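Local atomic coordinates of bacterial leucyl aminopeptidase (Legionella pneumophila, PDB entry 6ESL), a protein that probably removes amino acids, leucine among them, from the N-termini of peptides as a zinc-dependent, secreted M28-family aminopeptidase linked to nutrient acquisition during amoeba infection. Residues T183-G196 / P247-V261. Residues are numbered along the deposited sequence; the frame is centred on the assembly and turned at random.
Sequences TGWYKQPSLVTVIG and PIYFIWYAAEERGLV. With ZN (zinc ion), chain E.
Antiparallel strands 188-195 and 248-253 are laced by backbone hydrogen bonds between Leu191 and Trp252 and between Ile195 and Ile248, with looser bonding where Thr193 faces Phe250. Beyond the end of strand 248-253, side chains of 183-196 take over as acceptors. Ser190 OG receives Ala254 N at 2.9 Å in a nearly straight bond (173°), and Gln188 OE1 receives Ala255 N at 3.1 Å, almost in line with its C=O. Gln188 reaches this amide because its chain is extended, with CG anti to the backbone N (chi1 -177°); its NE2 is held by Arg146 and Gly153 carbonyls. Farther on, Arg258 NE, with the acceptor near its guanidinium plane, donates to Tyr186 OH at 2.8 Å, the two flat groups being turned 63° apart.

Apolar contacts line both faces of the ladder. Val194 CG2 sits over the centre of the Tyr249 ring, 3.7 Å from its centroid, a CH-pi contact, while Val192 CG1 touches CD2 of that ring obliquely. On the other face, Leu191 CD2 lies 3.6 Å from Trp252 CE3, and Thr193 CG2 meets the indole edge at CZ3.

The turn after strand 248-253 carries Glu257, whose OE2 binds a zinc ion that Asp222 also holds, so this pairing leads directly into the metal centre. Glu22 of the second subunit hydrogen-bonds to Tyr186 OH and forms a salt bridge with Arg258 NH2, which places this end of the contact at the dimer interface. Within the mixed sheet, strand 188-195 runs between 176-183 and 248-253; strand 203-209 follows, and helix 220-239 packs on Trp252 and Ile195.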
loop_
_atom_site.group_PDB
_atom_site.type_symbol
_atom_site.label_atom_id
_atom_site.label_comp_id
_atom_site.label_asym_id
_atom_site.label_seq_id
_atom_site.Cartn_x
_atom_site.Cartn_y
_atom_site.Cartn_z
ATOM N N THR B 183 11.765 -24.737 18.986
ATOM C CA THR B 183 11.037 -23.566 19.515
ATOM C C THR B 183 11.481 -23.213 20.950
ATOM O O THR B 183 10.654 -22.969 21.803
ATOM C CB THR B 183 9.558 -23.892 19.507
ATOM O OG1 THR B 183 9.210 -24.547 18.266
ATOM C CG2 THR B 183 8.769 -22.577 19.593
ATOM N N GLY B 184 12.766 -23.339 21.242
ATOM C CA GLY B 184 13.232 -23.205 22.631
ATOM C C GLY B 184 12.501 -24.052 23.663
ATOM O O GLY B 184 12.424 -25.252 23.517
ATOM N N TRP B 185 12.045 -23.424 24.752
ATOM C CA TRP B 185 11.433 -24.193 25.818
ATOM C C TRP B 185 10.136 -24.804 25.378
ATOM O O TRP B 185 9.624 -25.709 26.003
ATOM C CB TRP B 185 11.491 -23.380 27.206
ATOM C CG TRP B 185 10.235 -22.697 27.315
ATOM C CD1 TRP B 185 9.831 -21.685 26.521
ATOM C CD2 TRP B 185 9.119 -23.040 28.143
ATOM N NE1 TRP B 185 8.549 -21.339 26.806
ATOM C CE2 TRP B 185 8.077 -22.156 27.804
ATOM C CE3 TRP B 185 8.893 -23.990 29.148
ATOM C CZ2 TRP B 185 6.833 -22.185 28.426
ATOM C CZ3 TRP B 185 7.641 -24.019 29.775
ATOM C CH2 TRP B 185 6.632 -23.119 29.407
ATOM N N TYR B 186 9.546 -24.306 24.292
ATOM C CA TYR B 186 8.293 -24.874 23.839
ATOM C C TYR B 186 8.534 -26.215 23.178
ATOM O O TYR B 186 9.395 -26.329 22.285
ATOM C CB TYR B 186 7.590 -23.954 22.825
ATOM C CG TYR B 186 7.106 -22.672 23.455
ATOM C CD1 TYR B 186 5.889 -22.615 24.127
ATOM C CD2 TYR B 186 7.885 -21.530 23.424
ATOM C CE1 TYR B 186 5.478 -21.470 24.817
ATOM C CE2 TYR B 186 7.457 -20.339 24.012
ATOM C CZ TYR B 186 6.208 -20.330 24.720
ATOM O OH TYR B 186 5.777 -19.183 25.394
ATOM N N LYS B 187 7.775 -27.219 23.590
ATOM C CA LYS B 187 8.001 -28.537 22.983
ATOM C C LYS B 187 7.504 -28.716 21.553
ATOM O O LYS B 187 8.049 -29.537 20.827
ATOM C CB LYS B 187 7.469 -29.647 23.880
ATOM C CG LYS B 187 6.031 -29.490 24.254
ATOM C CD LYS B 187 5.549 -30.687 25.071
ATOM C CE LYS B 187 5.956 -30.575 26.546
ATOM N NZ LYS B 187 5.006 -31.482 27.270
ATOM N N GLN B 188 6.492 -27.946 21.118
ATOM C CA GLN B 188 6.075 -27.965 19.667
ATOM C C GLN B 188 7.096 -27.317 18.738
ATOM O O GLN B 188 7.397 -26.120 18.896
ATOM C CB GLN B 188 4.724 -27.266 19.495
ATOM C CG GLN B 188 4.054 -27.217 18.131
ATOM C CD GLN B 188 2.815 -26.375 18.217
ATOM O OE1 GLN B 188 2.937 -25.114 18.336
ATOM N NE2 GLN B 188 1.602 -27.007 18.196
ATOM N N PRO B 189 7.656 -28.064 17.788
ATOM C CA PRO B 189 8.506 -27.492 16.758
ATOM C C PRO B 189 7.699 -26.878 15.662
ATOM O O PRO B 189 6.483 -27.236 15.475
ATOM C CB PRO B 189 9.229 -28.680 16.179
ATOM C CG PRO B 189 8.319 -29.832 16.413
ATOM C CD PRO B 189 7.349 -29.515 17.504
ATOM N N SER B 190 8.346 -25.917 14.950
ATOM C CA SER B 190 7.853 -25.508 13.693
ATOM C C SER B 190 8.192 -26.587 12.585
ATOM O O SER B 190 9.267 -27.178 12.579
ATOM C CB SER B 190 8.314 -24.113 13.280
ATOM O OG SER B 190 7.841 -23.054 14.139
ATOM N N LEU B 191 7.271 -26.746 11.633
ATOM C CA LEU B 191 7.440 -27.638 10.464
ATOM C C LEU B 191 7.786 -26.825 9.242
ATOM O O LEU B 191 7.002 -25.976 8.796
ATOM C CB LEU B 191 6.180 -28.391 10.184
ATOM C CG LEU B 191 6.173 -29.242 8.868
ATOM C CD1 LEU B 191 7.337 -30.260 8.897
ATOM C CD2 LEU B 191 4.796 -29.880 8.763
ATOM N N VAL B 192 8.977 -27.042 8.733
ATOM C CA VAL B 192 9.404 -26.405 7.523
ATOM C C VAL B 192 9.450 -27.519 6.439
ATOM O O VAL B 192 10.023 -28.651 6.660
ATOM C CB VAL B 192 10.787 -25.784 7.613
ATOM C CG1 VAL B 192 11.237 -25.202 6.269
ATOM C CG2 VAL B 192 10.803 -24.660 8.670
ATOM N N THR B 193 8.836 -27.214 5.300
ATOM C CA THR B 193 8.753 -28.127 4.168
ATOM C C THR B 193 9.251 -27.392 2.935
ATOM O O THR B 193 9.205 -26.163 2.880
ATOM C CB THR B 193 7.311 -28.607 3.930
ATOM O OG1 THR B 193 6.544 -27.552 3.338
ATOM C CG2 THR B 193 6.665 -29.023 5.242
ATOM N N VAL B 194 9.728 -28.137 1.945
ATOM C CA VAL B 194 10.279 -27.504 0.744
ATOM C C VAL B 194 10.069 -28.346 -0.480
ATOM O O VAL B 194 10.226 -29.592 -0.406
ATOM C CB VAL B 194 11.771 -27.079 0.909
ATOM C CG1 VAL B 194 12.701 -28.262 1.150
ATOM C CG2 VAL B 194 12.237 -26.214 -0.253
ATOM N N ILE B 195 9.693 -27.677 -1.575
ATOM C CA ILE B 195 9.547 -28.299 -2.892
ATOM C C ILE B 195 10.572 -27.647 -3.783
ATOM O O ILE B 195 10.455 -26.453 -4.041
ATOM C CB ILE B 195 8.123 -28.160 -3.472
ATOM C CG1 ILE B 195 7.132 -28.868 -2.541
ATOM C CG2 ILE B 195 8.018 -28.847 -4.842
ATOM C CD1 ILE B 195 5.706 -28.352 -2.669
ATOM N N GLY B 196 11.567 -28.441 -4.240
ATOM C CA GLY B 196 12.730 -27.902 -4.968
ATOM C C GLY B 196 13.904 -27.642 -4.037
ATOM O O GLY B 196 14.546 -26.563 -4.077
ATOM N N PRO B 247 12.925 -22.451 -5.037
ATOM C CA PRO B 247 12.319 -23.370 -4.065
ATOM C C PRO B 247 11.028 -22.730 -3.476
ATOM O O PRO B 247 10.921 -21.485 -3.341
ATOM C CB PRO B 247 13.383 -23.506 -2.998
ATOM C CG PRO B 247 14.225 -22.285 -3.118
ATOM C CD PRO B 247 14.099 -21.736 -4.492
ATOM N N ILE B 248 10.088 -23.603 -3.138
ATOM C CA ILE B 248 8.828 -23.232 -2.553
ATOM C C ILE B 248 8.732 -23.813 -1.133
ATOM O O ILE B 248 8.679 -25.059 -0.964
ATOM C CB ILE B 248 7.650 -23.737 -3.399
ATOM C CG1 ILE B 248 7.625 -23.037 -4.758
ATOM C CG2 ILE B 248 6.334 -23.472 -2.698
ATOM C CD1 ILE B 248 6.776 -23.813 -5.773
ATOM N N TYR B 249 8.594 -22.951 -0.123
ATOM C CA TYR B 249 8.446 -23.538 1.208
ATOM C C TYR B 249 6.990 -23.463 1.681
ATOM O O TYR B 249 6.362 -22.436 1.614
ATOM C CB TYR B 249 9.401 -22.900 2.243
ATOM C CG TYR B 249 10.899 -23.148 2.096
ATOM C CD1 TYR B 249 11.669 -22.334 1.338
ATOM C CD2 TYR B 249 11.547 -24.181 2.847
ATOM C CE1 TYR B 249 13.066 -22.533 1.230
ATOM C CE2 TYR B 249 12.911 -24.400 2.766
ATOM C CZ TYR B 249 13.669 -23.565 1.967
ATOM O OH TYR B 249 15.019 -23.695 1.908
ATOM N N PHE B 250 6.519 -24.538 2.230
ATOM C CA PHE B 250 5.342 -24.559 3.042
ATOM C C PHE B 250 5.676 -24.727 4.511
ATOM O O PHE B 250 6.314 -25.658 4.884
ATOM C CB PHE B 250 4.277 -25.583 2.581
ATOM C CG PHE B 250 3.661 -25.241 1.264
ATOM C CD1 PHE B 250 4.304 -25.654 0.069
ATOM C CD2 PHE B 250 2.418 -24.566 1.162
ATOM C CE1 PHE B 250 3.716 -25.348 -1.179
ATOM C CE2 PHE B 250 1.826 -24.270 -0.062
ATOM C CZ PHE B 250 2.480 -24.640 -1.226
ATOM N N ILE B 251 5.214 -23.783 5.362
ATOM C CA ILE B 251 5.650 -23.761 6.730
ATOM C C ILE B 251 4.466 -23.680 7.659
ATOM O O ILE B 251 3.636 -22.795 7.489
ATOM C CB ILE B 251 6.623 -22.560 6.967
ATOM C CG1 ILE B 251 7.728 -22.580 5.925
ATOM C CG2 ILE B 251 7.194 -22.636 8.393
ATOM C CD1 ILE B 251 8.936 -21.693 6.157
ATOM N N TRP B 252 4.437 -24.527 8.693
ATOM C CA TRP B 252 3.476 -24.439 9.736
ATOM C C TRP B 252 4.207 -24.040 11.018
ATOM O O TRP B 252 4.940 -24.830 11.581
ATOM C CB TRP B 252 2.723 -25.699 9.934
ATOM C CG TRP B 252 1.781 -26.082 8.736
ATOM C CD1 TRP B 252 0.448 -25.867 8.647
ATOM C CD2 TRP B 252 2.162 -26.687 7.482
ATOM N NE1 TRP B 252 -0.040 -26.308 7.443
ATOM C CE2 TRP B 252 0.987 -26.813 6.712
ATOM C CE3 TRP B 252 3.385 -27.122 6.923
ATOM C CZ2 TRP B 252 0.993 -27.410 5.415
ATOM C CZ3 TRP B 252 3.370 -27.678 5.608
ATOM C CH2 TRP B 252 2.197 -27.812 4.892
ATOM N N TYR B 253 3.975 -22.801 11.494
ATOM C CA TYR B 253 4.724 -22.321 12.600
ATOM C C TYR B 253 4.148 -22.806 13.921
ATOM O O TYR B 253 2.970 -22.849 14.064
ATOM C CB TYR B 253 4.690 -20.754 12.623
ATOM C CG TYR B 253 5.108 -20.142 11.354
ATOM C CD1 TYR B 253 6.495 -20.113 10.982
ATOM C CD2 TYR B 253 4.186 -19.532 10.515
ATOM C CE1 TYR B 253 6.899 -19.457 9.827
ATOM C CE2 TYR B 253 4.571 -18.980 9.296
ATOM C CZ TYR B 253 5.910 -18.927 8.971
ATOM O OH TYR B 253 6.278 -18.340 7.802
ATOM N N ALA B 254 5.025 -23.110 14.870
ATOM C CA ALA B 254 4.675 -23.365 16.239
ATOM C C ALA B 254 4.464 -22.046 16.991
ATOM O O ALA B 254 5.061 -21.010 16.623
ATOM C CB ALA B 254 5.849 -24.091 16.910
ATOM N N ALA B 255 3.641 -22.107 18.055
ATOM C CA ALA B 255 3.688 -21.121 19.087
ATOM C C ALA B 255 3.451 -19.668 18.599
ATOM O O ALA B 255 4.001 -18.705 19.157
ATOM C CB ALA B 255 5.037 -21.223 19.882
ATOM N N GLU B 256 2.629 -19.488 17.588
ATOM C CA GLU B 256 2.208 -18.186 17.151
ATOM C C GLU B 256 1.467 -17.430 18.257
ATOM O O GLU B 256 1.707 -16.218 18.426
ATOM C CB GLU B 256 1.441 -18.226 15.876
ATOM C CG GLU B 256 1.186 -16.864 15.230
ATOM C CD GLU B 256 -0.029 -16.113 15.794
ATOM O OE1 GLU B 256 -0.794 -16.738 16.606
ATOM O OE2 GLU B 256 -0.081 -14.841 15.621
ATOM N N GLU B 257 0.657 -18.174 19.058
ATOM C CA GLU B 257 -0.199 -17.546 20.064
ATOM C C GLU B 257 0.615 -17.123 21.267
ATOM O O GLU B 257 0.114 -16.477 22.159
ATOM C CB GLU B 257 -1.259 -18.514 20.520
ATOM C CG GLU B 257 -2.251 -18.941 19.431
ATOM C CD GLU B 257 -3.211 -17.840 19.007
ATOM O OE1 GLU B 257 -3.112 -16.722 19.512
ATOM O OE2 GLU B 257 -4.025 -18.183 18.166
ATOM N N ARG B 258 1.913 -17.497 21.304
ATOM C CA ARG B 258 2.846 -17.099 22.413
ATOM C C ARG B 258 3.625 -15.854 22.044
ATOM O O ARG B 258 4.517 -15.445 22.783
ATOM C CB ARG B 258 3.792 -18.225 22.777
ATOM C CG ARG B 258 3.008 -19.580 23.011
ATOM C CD ARG B 258 2.147 -19.511 24.275
ATOM N NE ARG B 258 2.938 -19.180 25.417
ATOM C CZ ARG B 258 2.465 -19.101 26.675
ATOM N NH1 ARG B 258 1.194 -19.430 26.981
ATOM N NH2 ARG B 258 3.303 -18.877 27.677
ATOM N N GLY B 259 3.258 -15.228 20.953
ATOM C CA GLY B 259 3.918 -14.021 20.466
ATOM C C GLY B 259 4.863 -14.152 19.240
ATOM O O GLY B 259 5.867 -13.394 19.099
ATOM N N LEU B 260 4.533 -15.080 18.359
ATOM C CA LEU B 260 5.195 -15.253 17.048
ATOM C C LEU B 260 6.499 -16.114 17.288
ATOM O O LEU B 260 7.456 -15.989 16.536
ATOM C CB LEU B 260 5.472 -13.972 16.307
ATOM C CG LEU B 260 4.352 -12.911 16.216
ATOM C CD1 LEU B 260 4.735 -11.831 15.196
ATOM C CD2 LEU B 260 3.108 -13.566 15.718
ATOM N N VAL B 261 6.536 -16.865 18.382
ATOM C CA VAL B 261 7.754 -17.530 18.728
ATOM C C VAL B 261 8.358 -18.408 17.629
ATOM O O VAL B 261 9.552 -18.354 17.397
ATOM C CB VAL B 261 7.579 -18.389 20.020
ATOM C CG1 VAL B 261 8.922 -19.070 20.425
ATOM C CG2 VAL B 261 7.134 -17.485 21.161
HETATM ZN ZN ZN E . -4.270 -16.062 16.757
#